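Local coordinates for protein CooJ (Rhodospirillum rubrum, PDB 6HK5) that probably serves as a nickel metallochaperone accessory to carbon monoxide dehydrogenase, binding nickel through its helical N-terminal part, at residues A[18-23]-A[60-65]. Residues are numbered along the deposited sequence; the frame is centred on the assembly and turned at random.
Sequences HFLDHV and SLNAVL. With NI (nickel (II) ion), chain I.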
loop_
_atom_site.group_PDB
_atom_site.type_symbol
_atom_site.label_atom_id
_atom_site.label_comp_id
_atom_site.label_asym_id
_atom_site.label_seq_id
_atom_site.Cartn_x
_atom_site.Cartn_y
_atom_site.Cartn_z
ATOM N N HIS A 18 7.496 9.036 -0.467
ATOM C CA HIS A 18 6.829 8.404 -1.600
ATOM C C HIS A 18 5.324 8.373 -1.398
ATOM O O HIS A 18 4.558 8.654 -2.326
ATOM C CB HIS A 18 7.352 6.972 -1.801
ATOM C CG HIS A 18 8.810 6.884 -2.148
ATOM N ND1 HIS A 18 9.537 7.957 -2.616
ATOM C CD2 HIS A 18 9.664 5.831 -2.135
ATOM C CE1 HIS A 18 10.779 7.575 -2.856
ATOM N NE2 HIS A 18 10.882 6.290 -2.574
ATOM N N PHE A 19 4.887 8.022 -0.186
ATOM C CA PHE A 19 3.464 7.868 0.098
ATOM C C PHE A 19 2.741 9.202 0.036
ATOM O O PHE A 19 1.622 9.289 -0.486
ATOM C CB PHE A 19 3.272 7.237 1.473
ATOM C CG PHE A 19 1.835 7.183 1.924
ATOM C CD1 PHE A 19 1.028 6.113 1.579
ATOM C CD2 PHE A 19 1.288 8.202 2.689
ATOM C CE1 PHE A 19 -0.302 6.060 1.994
ATOM C CE2 PHE A 19 -0.035 8.161 3.110
ATOM C CZ PHE A 19 -0.832 7.088 2.760
ATOM N N LEU A 20 3.348 10.245 0.595
ATOM C CA LEU A 20 2.741 11.571 0.536
ATOM C C LEU A 20 2.646 12.056 -0.910
ATOM O O LEU A 20 1.597 12.541 -1.346
ATOM C CB LEU A 20 3.536 12.551 1.404
ATOM C CG LEU A 20 3.207 12.503 2.906
ATOM C CD1 LEU A 20 4.253 13.223 3.755
ATOM C CD2 LEU A 20 1.838 13.115 3.156
ATOM N N ASP A 21 3.731 11.892 -1.677
ATOM C CA ASP A 21 3.669 12.158 -3.111
ATOM C C ASP A 21 2.563 11.342 -3.776
ATOM O O ASP A 21 1.786 11.869 -4.576
ATOM C CB ASP A 21 5.022 11.862 -3.770
ATOM C CG ASP A 21 6.031 12.997 -3.586
ATOM O OD1 ASP A 21 5.608 14.154 -3.334
ATOM O OD2 ASP A 21 7.252 12.735 -3.709
ATOM N N HIS A 22 2.447 10.059 -3.427
ATOM C CA HIS A 22 1.480 9.215 -4.123
ATOM C C HIS A 22 0.048 9.666 -3.847
ATOM O O HIS A 22 -0.733 9.873 -4.785
ATOM C CB HIS A 22 1.681 7.742 -3.744
ATOM C CG HIS A 22 0.850 6.796 -4.560
ATOM N ND1 HIS A 22 1.061 6.588 -5.908
ATOM C CD2 HIS A 22 -0.195 6.008 -4.220
ATOM C CE1 HIS A 22 0.177 5.721 -6.365
ATOM N NE2 HIS A 22 -0.596 5.349 -5.358
ATOM N N VAL A 23 -0.323 9.836 -2.572
ATOM C CA VAL A 23 -1.714 10.163 -2.277
ATOM C C VAL A 23 -2.089 11.570 -2.724
ATOM O O VAL A 23 -3.269 11.838 -2.962
ATOM C CB VAL A 23 -2.024 9.995 -0.785
ATOM C CG1 VAL A 23 -1.758 8.551 -0.361
ATOM C CG2 VAL A 23 -1.209 10.981 0.040
ATOM N N SER A 60 -0.121 16.374 9.306
ATOM C CA SER A 60 0.388 15.662 10.476
ATOM C C SER A 60 1.436 14.622 10.096
ATOM O O SER A 60 2.370 14.372 10.874
ATOM C CB SER A 60 -0.765 15.000 11.235
ATOM O OG SER A 60 -1.258 13.874 10.528
ATOM N N LEU A 61 1.290 13.984 8.930
ATOM C CA LEU A 61 2.316 13.037 8.498
ATOM C C LEU A 61 3.605 13.761 8.137
ATOM O O LEU A 61 4.708 13.254 8.393
ATOM C CB LEU A 61 1.825 12.220 7.311
ATOM C CG LEU A 61 1.173 10.879 7.623
ATOM C CD1 LEU A 61 0.753 10.226 6.303
ATOM C CD2 LEU A 61 2.129 9.984 8.423
ATOM N N ASN A 62 3.485 14.953 7.545
ATOM C CA ASN A 62 4.670 15.750 7.261
ATOM C C ASN A 62 5.436 16.082 8.542
ATOM O O ASN A 62 6.666 16.090 8.549
ATOM C CB ASN A 62 4.268 17.026 6.526
ATOM C CG ASN A 62 4.064 16.803 5.034
ATOM O OD1 ASN A 62 5.022 16.818 4.261
ATOM N ND2 ASN A 62 2.807 16.606 4.624
ATOM N N ALA A 63 4.727 16.345 9.636
ATOM C CA ALA A 63 5.418 16.647 10.885
ATOM C C ALA A 63 6.181 15.426 11.395
ATOM O O ALA A 63 7.310 15.553 11.885
ATOM C CB ALA A 63 4.416 17.160 11.920
ATOM N N VAL A 64 5.595 14.232 11.269
ATOM C CA VAL A 64 6.325 12.997 11.534
ATOM C C VAL A 64 7.596 12.935 10.688
ATOM O O VAL A 64 8.707 12.805 11.214
ATOM C CB VAL A 64 5.430 11.775 11.278
ATOM C CG1 VAL A 64 6.274 10.519 11.304
ATOM C CG2 VAL A 64 4.300 11.700 12.299
ATOM N N LEU A 65 7.443 13.052 9.362
ATOM C CA LEU A 65 8.587 13.044 8.443
ATOM C C LEU A 65 9.690 14.009 8.884
ATOM O O LEU A 65 10.878 13.670 8.843
ATOM C CB LEU A 65 8.124 13.400 7.021
ATOM C CG LEU A 65 9.122 13.351 5.847
ATOM C CD1 LEU A 65 9.832 12.026 5.743
ATOM C CD2 LEU A 65 8.458 13.663 4.514
HETATM NI NI NI I . -2.558 4.490 -5.253
#
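Leu20 and Leu61 have the nearest CA atoms, 8.1 Å apart, where the axes of segments 18-23 and 60-65 run nearly antiparallel (158°) and come no nearer than 11.2 Å. Leu20 illustrates how one leucine can knit a helical hairpin together: its CG lies beside the backbone N (chi1 -82°), sending the fork between Leu61, Asn62 and Leu65. Leu20 CD1 rests 3.7 Å from Asn62 OD1 and also touches Leu65 CD2, while the other branch, CD2, meets Leu61 CB at 4.3 Å. The Asn62 amide comes in at a slant alongside both methyls, ND2 lying 3.9 Å from Leu20 CD2 and hydrogen-bonded to Arg58 O one turn earlier. Replacing it with an alanine would probably uncover one flank of the Leu20 fork and leave Arg58 O without this side-chain donor. Next to it, the Phe19 ring receives Leu61 CD1 obliquely, 3.9 Å from CE2, and has Val23 CG1 above one face, toward its rim. His22 turns to another side of its helix and binds nickel through NE2 at 2.1 Å, with His26 and ligands from neighbouring subunits. The contact joins helix 5-35 to helix 42-67, with Leu16 extending the seam and a second subunit packing its His26 against both Phe19 and Leu61.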